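PDB 3KWK: putative NADH dehydrogenase/NAD(P)H nitroreductase from Bacteroides thetaiotaomicron VPI-5482, which binds flavin mononucleotide and is probably an oxidoreductase of the nitroreductase family. Local coordinates for residues K34-P46 / A103-L117. Numbering follows the deposited sequence. Where two conformers were deposited one is given.
With FMN (flavin mononucleotide), chain B.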
loop_
_atom_site.group_PDB
_atom_site.type_symbol
_atom_site.label_atom_id
_atom_site.label_comp_id
_atom_site.label_asym_id
_atom_site.label_seq_id
_atom_site.Cartn_x
_atom_site.Cartn_y
_atom_site.Cartn_z
ATOM N N LYS A 34 -4.084 -12.739 -16.065
ATOM C CA LYS A 34 -4.475 -12.056 -14.817
ATOM C C LYS A 34 -3.326 -12.072 -13.799
ATOM O O LYS A 34 -3.043 -11.072 -13.109
ATOM C CB LYS A 34 -5.766 -12.634 -14.251
ATOM C CG LYS A 34 -6.976 -12.307 -15.137
ATOM C CD LYS A 34 -8.293 -12.755 -14.538
ATOM C CE LYS A 34 -9.444 -12.386 -15.435
ATOM N NZ LYS A 34 -10.786 -12.537 -14.733
ATOM N N ILE A 35 -2.687 -13.232 -13.639
ATOM C CA ILE A 35 -1.560 -13.327 -12.728
ATOM C C ILE A 35 -0.439 -12.366 -13.140
ATOM O O ILE A 35 0.136 -11.674 -12.294
ATOM C CB ILE A 35 -1.027 -14.785 -12.616
ATOM C CG1 ILE A 35 -2.137 -15.686 -12.076
ATOM C CG2 ILE A 35 0.143 -14.849 -11.642
ATOM C CD1 ILE A 35 -1.856 -17.199 -12.104
ATOM N N ASP A 36 -0.156 -12.332 -14.443
ATOM C CA ASP A 36 0.884 -11.429 -14.969
ATOM C C ASP A 36 0.592 -9.962 -14.663
ATOM O O ASP A 36 1.467 -9.226 -14.225
ATOM C CB ASP A 36 1.078 -11.639 -16.468
ATOM C CG ASP A 36 1.575 -13.068 -16.863
ATOM O OD1 ASP A 36 2.158 -13.762 -16.012
ATOM O OD2 ASP A 36 1.373 -13.493 -18.067
ATOM N N LEU A 37 -0.677 -9.572 -14.825
ATOM C CA LEU A 37 -1.098 -8.204 -14.539
ATOM C C LEU A 37 -1.051 -7.870 -13.048
ATOM O O LEU A 37 -0.731 -6.747 -12.667
ATOM C CB LEU A 37 -2.479 -7.938 -15.156
ATOM C CG LEU A 37 -2.468 -7.689 -16.668
ATOM C CD1 LEU A 37 -3.893 -7.864 -17.274
ATOM C CD2 LEU A 37 -1.914 -6.296 -16.985
HETATM N N MSE A 38 -1.381 -8.833 -12.198
HETATM C CA MSE A 38 -1.237 -8.620 -10.734
HETATM C C MSE A 38 0.234 -8.315 -10.407
HETATM O O MSE A 38 0.517 -7.434 -9.608
HETATM C CB MSE A 38 -1.736 -9.852 -9.963
HETATM C CG MSE A 38 -3.196 -9.981 -10.021
HETATM SE SE MSE A 38 -3.818 -11.749 -9.319
HETATM C CE MSE A 38 -3.303 -11.355 -7.638
ATOM N N LEU A 39 1.170 -9.087 -10.952
ATOM C CA LEU A 39 2.608 -8.863 -10.709
ATOM C C LEU A 39 3.061 -7.500 -11.245
ATOM O O LEU A 39 3.800 -6.776 -10.547
ATOM C CB LEU A 39 3.418 -10.018 -11.327
ATOM C CG LEU A 39 3.174 -11.392 -10.663
ATOM C CD1 LEU A 39 3.698 -12.510 -11.556
ATOM C CD2 LEU A 39 3.818 -11.482 -9.320
ATOM N N ARG A 40 2.621 -7.141 -12.448
ATOM C CA ARG A 40 2.928 -5.833 -12.995
ATOM C C ARG A 40 2.381 -4.727 -12.111
ATOM O O ARG A 40 3.039 -3.689 -11.923
ATOM C CB ARG A 40 2.368 -5.721 -14.405
ATOM C CG ARG A 40 2.646 -4.439 -15.136
ATOM C CD ARG A 40 2.100 -4.564 -16.545
ATOM N NE ARG A 40 3.131 -5.000 -17.497
ATOM C CZ ARG A 40 3.526 -6.267 -17.671
ATOM N NH1 ARG A 40 2.968 -7.255 -16.979
ATOM N NH2 ARG A 40 4.480 -6.553 -18.553
ATOM N N ALA A 41 1.184 -4.939 -11.550
ATOM C CA ALA A 41 0.620 -3.993 -10.636
ATOM C C ALA A 41 1.511 -3.820 -9.366
ATOM O O ALA A 41 1.850 -2.695 -8.949
ATOM C CB ALA A 41 -0.848 -4.366 -10.219
ATOM N N GLY A 42 1.911 -4.955 -8.793
ATOM C CA GLY A 42 2.817 -4.944 -7.640
ATOM C C GLY A 42 4.093 -4.150 -7.903
ATOM O O GLY A 42 4.500 -3.333 -7.063
HETATM N N MSE A 43 4.707 -4.373 -9.060
HETATM C CA MSE A 43 5.961 -3.685 -9.405
HETATM C C MSE A 43 5.780 -2.177 -9.667
HETATM O O MSE A 43 6.770 -1.447 -9.663
HETATM C CB MSE A 43 6.645 -4.386 -10.570
HETATM C CG MSE A 43 7.336 -5.675 -10.094
HETATM SE SE MSE A 43 8.171 -6.805 -11.405
HETATM C CE MSE A 43 6.733 -6.783 -12.653
ATOM N N SER A 44 4.531 -1.700 -9.806
ATOM C CA SER A 44 4.246 -0.263 -10.092
ATOM C C SER A 44 4.163 0.559 -8.824
ATOM O O SER A 44 3.987 1.770 -8.905
ATOM C CB SER A 44 2.927 -0.137 -10.836
ATOM O OG SER A 44 2.977 -0.899 -12.043
ATOM N N ALA A 45 4.320 -0.080 -7.673
ATOM C CA ALA A 45 4.339 0.646 -6.397
ATOM C C ALA A 45 5.405 1.762 -6.319
ATOM O O ALA A 45 6.462 1.731 -6.986
ATOM C CB ALA A 45 4.601 -0.350 -5.234
ATOM N N PRO A 46 5.157 2.749 -5.436
ATOM C CA PRO A 46 6.210 3.703 -5.132
ATOM C C PRO A 46 7.303 2.954 -4.337
ATOM O O PRO A 46 7.045 1.848 -3.844
ATOM C CB PRO A 46 5.516 4.734 -4.241
ATOM C CG PRO A 46 4.375 3.970 -3.601
ATOM C CD PRO A 46 3.909 3.039 -4.693
ATOM N N ALA A 103 2.962 -1.308 -0.115
ATOM C CA ALA A 103 2.330 -0.614 -1.239
ATOM C C ALA A 103 2.167 -1.581 -2.458
ATOM O O ALA A 103 1.135 -1.581 -3.110
ATOM C CB ALA A 103 3.136 0.668 -1.621
ATOM N N ALA A 104 3.178 -2.429 -2.681
ATOM C CA ALA A 104 3.139 -3.423 -3.766
ATOM C C ALA A 104 2.007 -4.410 -3.499
ATOM O O ALA A 104 1.230 -4.757 -4.403
ATOM C CB ALA A 104 4.476 -4.183 -3.923
ATOM N N ALA A 105 1.914 -4.864 -2.253
ATOM C CA ALA A 105 0.874 -5.809 -1.915
ATOM C C ALA A 105 -0.503 -5.203 -2.130
ATOM O O ALA A 105 -1.398 -5.889 -2.622
ATOM C CB ALA A 105 1.038 -6.281 -0.459
ATOM N N GLN A 106 -0.671 -3.932 -1.780
ATOM C CA GLN A 106 -1.979 -3.295 -1.923
ATOM C C GLN A 106 -2.312 -3.177 -3.414
ATOM O O GLN A 106 -3.463 -3.399 -3.834
ATOM C CB GLN A 106 -2.024 -1.894 -1.289
ATOM C CG GLN A 106 -3.330 -1.117 -1.487
ATOM C CD GLN A 106 -4.547 -1.781 -0.918
ATOM O OE1 GLN A 106 -4.447 -2.842 -0.265
ATOM N NE2 GLN A 106 -5.718 -1.159 -1.122
ATOM N N ASN A 107 -1.335 -2.845 -4.265
ATOM C CA ASN A 107 -1.576 -2.884 -5.720
ATOM C C ASN A 107 -2.025 -4.263 -6.210
ATOM O O ASN A 107 -2.889 -4.360 -7.074
ATOM C CB ASN A 107 -0.339 -2.459 -6.477
ATOM C CG ASN A 107 -0.176 -0.962 -6.543
ATOM O OD1 ASN A 107 -1.034 -0.187 -6.075
ATOM N ND2 ASN A 107 0.941 -0.532 -7.161
ATOM N N ILE A 108 -1.418 -5.312 -5.683
ATOM C CA ILE A 108 -1.801 -6.675 -6.070
ATOM C C ILE A 108 -3.236 -6.942 -5.669
ATOM O O ILE A 108 -4.039 -7.522 -6.450
ATOM C CB ILE A 108 -0.849 -7.733 -5.449
ATOM C CG1 ILE A 108 0.548 -7.595 -6.129
ATOM C CG2 ILE A 108 -1.446 -9.185 -5.567
ATOM C CD1 ILE A 108 1.686 -8.359 -5.512
ATOM N N LEU A 109 -3.590 -6.559 -4.442
ATOM C CA LEU A 109 -4.994 -6.770 -3.988
ATOM C C LEU A 109 -6.000 -5.994 -4.836
ATOM O O LEU A 109 -7.043 -6.533 -5.224
ATOM C CB LEU A 109 -5.133 -6.342 -2.529
ATOM C CG LEU A 109 -4.304 -7.095 -1.472
ATOM C CD1 LEU A 109 -4.537 -6.470 -0.030
ATOM C CD2 LEU A 109 -4.601 -8.607 -1.480
ATOM N N LEU A 110 -5.643 -4.773 -5.209
ATOM C CA LEU A 110 -6.499 -3.930 -6.032
ATOM C C LEU A 110 -6.627 -4.524 -7.436
ATOM O O LEU A 110 -7.732 -4.621 -8.009
ATOM C CB LEU A 110 -6.009 -2.491 -6.040
ATOM C CG LEU A 110 -6.165 -1.720 -4.764
ATOM C CD1 LEU A 110 -5.464 -0.343 -4.905
ATOM C CD2 LEU A 110 -7.608 -1.523 -4.461
ATOM N N ALA A 111 -5.508 -4.991 -7.992
ATOM C CA ALA A 111 -5.494 -5.626 -9.288
ATOM C C ALA A 111 -6.400 -6.855 -9.316
ATOM O O ALA A 111 -7.221 -7.025 -10.232
ATOM C CB ALA A 111 -4.002 -6.003 -9.680
ATOM N N ALA A 112 -6.264 -7.710 -8.303
ATOM C CA ALA A 112 -7.110 -8.893 -8.161
ATOM C C ALA A 112 -8.603 -8.514 -8.195
ATOM O O ALA A 112 -9.370 -9.058 -8.987
ATOM C CB ALA A 112 -6.735 -9.671 -6.879
ATOM N N GLU A 113 -8.977 -7.555 -7.361
ATOM C CA GLU A 113 -10.355 -7.116 -7.295
ATOM C C GLU A 113 -10.871 -6.649 -8.663
ATOM O O GLU A 113 -12.010 -6.958 -9.069
ATOM C CB GLU A 113 -10.509 -6.016 -6.279
ATOM C CG GLU A 113 -11.949 -5.484 -6.095
ATOM C CD GLU A 113 -12.881 -6.475 -5.421
ATOM O OE1 GLU A 113 -12.483 -7.031 -4.411
ATOM O OE2 GLU A 113 -13.982 -6.655 -5.925
ATOM N N SER A 114 -10.035 -5.903 -9.376
ATOM C CA SER A 114 -10.446 -5.299 -10.659
ATOM C C SER A 114 -10.695 -6.297 -11.790
ATOM O O SER A 114 -11.316 -5.970 -12.761
ATOM C CB SER A 114 -9.385 -4.282 -11.165
ATOM O OG SER A 114 -8.206 -4.915 -11.680
HETATM N N MSE A 115 -10.179 -7.518 -11.628
HETATM C CA MSE A 115 -10.265 -8.592 -12.621
HETATM C C MSE A 115 -11.160 -9.736 -12.122
HETATM O O MSE A 115 -11.099 -10.853 -12.602
HETATM C CB MSE A 115 -8.861 -9.111 -12.964
HETATM C CG MSE A 115 -8.009 -7.999 -13.656
HETATM SE SE MSE A 115 -6.315 -8.632 -14.247
HETATM C CE MSE A 115 -5.426 -8.649 -12.582
ATOM N N GLY A 116 -12.046 -9.417 -11.180
ATOM C CA GLY A 116 -13.035 -10.368 -10.743
ATOM C C GLY A 116 -12.514 -11.473 -9.840
ATOM O O GLY A 116 -13.203 -12.463 -9.608
ATOM N N LEU A 117 -11.308 -11.290 -9.325
ATOM C CA LEU A 117 -10.688 -12.232 -8.421
ATOM C C LEU A 117 -10.866 -11.780 -6.984
ATOM O O LEU A 117 -11.317 -10.661 -6.692
ATOM C CB LEU A 117 -9.181 -12.382 -8.770
ATOM C CG LEU A 117 -8.908 -12.949 -10.180
ATOM C CD1 LEU A 117 -7.407 -12.765 -10.526
ATOM C CD2 LEU A 117 -9.358 -14.416 -10.319
HETATM N N1 FMN B . 10.012 11.013 -2.291
HETATM C C2 FMN B . 10.452 12.210 -1.807
HETATM O O2 FMN B . 10.507 13.188 -2.573
HETATM N N3 FMN B . 10.847 12.333 -0.484
HETATM C C4 FMN B . 10.825 11.274 0.398
HETATM O O4 FMN B . 11.184 11.437 1.606
HETATM C C4A FMN B . 10.376 10.050 -0.104
HETATM N N5 FMN B . 10.345 8.929 0.715
HETATM C C5A FMN B . 9.732 7.782 0.290
HETATM C C6 FMN B . 9.573 6.723 1.196
HETATM C C7 FMN B . 8.905 5.582 0.778
HETATM C C7M FMN B . 8.689 4.391 1.728
HETATM C C8 FMN B . 8.404 5.464 -0.504
HETATM C C8M FMN B . 7.683 4.197 -0.891
HETATM C C9 FMN B . 8.580 6.504 -1.400
HETATM C C9A FMN B . 9.244 7.677 -1.009
HETATM N N10 FMN B . 9.462 8.733 -1.898
HETATM C C10 FMN B . 9.957 9.917 -1.433
HETATM C "C1'" FMN B . 8.983 8.629 -3.299
HETATM C "C2'" FMN B . 9.933 7.774 -4.134
HETATM O "O2'" FMN B . 11.156 8.469 -4.395
HETATM C "C3'" FMN B . 9.258 7.292 -5.436
HETATM O "O3'" FMN B . 8.162 6.428 -5.136
HETATM C "C4'" FMN B . 10.239 6.515 -6.359
HETATM O "O4'" FMN B . 11.242 7.420 -6.842
HETATM C "C5'" FMN B . 9.538 5.822 -7.530
HETATM O "O5'" FMN B . 8.920 6.859 -8.285
HETATM P P FMN B . 7.312 6.858 -8.561
HETATM O O1P FMN B . 6.598 7.037 -7.208
HETATM O O2P FMN B . 7.201 8.097 -9.476
HETATM O O3P FMN B . 6.904 5.565 -9.236
HETATM O O HOH W 1 1.286 2.374 -8.567
#
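The methyl of Ala-103 meets the ring of Pro-46 and the methyl of Ala-45, where the chain leaves helix 32-43. Next, Ala-104 CB presses against Gly-42 O at 3.3 Å, and the CA atoms of the two residues come within 4.2 Å. Asn-107 then donates ND2 to Ala-41 O (2.9 Å) from above the carbonyl plane, while Ser-44 N reaches the same oxygen from the opposite face; Asn-107 OD1 accepts a hydrogen bond from Gln-106 NE2 of the second subunit. Ile-108 lays CG1 over the bare Gly-42 CA, and its CG2 meets CE of selenomethionine Met-38, which the bend at chi3 (67°) turns toward this branch. Ala-111 CB and Ala-41 CB touch at 3.6 Å. Beyond the helix, Met-115, also selenomethionine, runs alongside the extended Lys-34 in the opposite direction, its CE packed on Met-38 CG, and Lys-34 NZ donates a hydrogen bond to Met-115 O at 2.7 Å. With an alanine at Lys-34, that carbonyl would probably lose this donor and the selenium of Met-115 part of its cover. Gly-116 closes helix 97-114 in a Schellman motif, and Leu-117 CD1 covers Met-38 SE. This roughly antiparallel pair of helix segments (146°) belongs to the dimeric nitroreductase fold, with Pro-46 beside an FMN held largely by the second subunit.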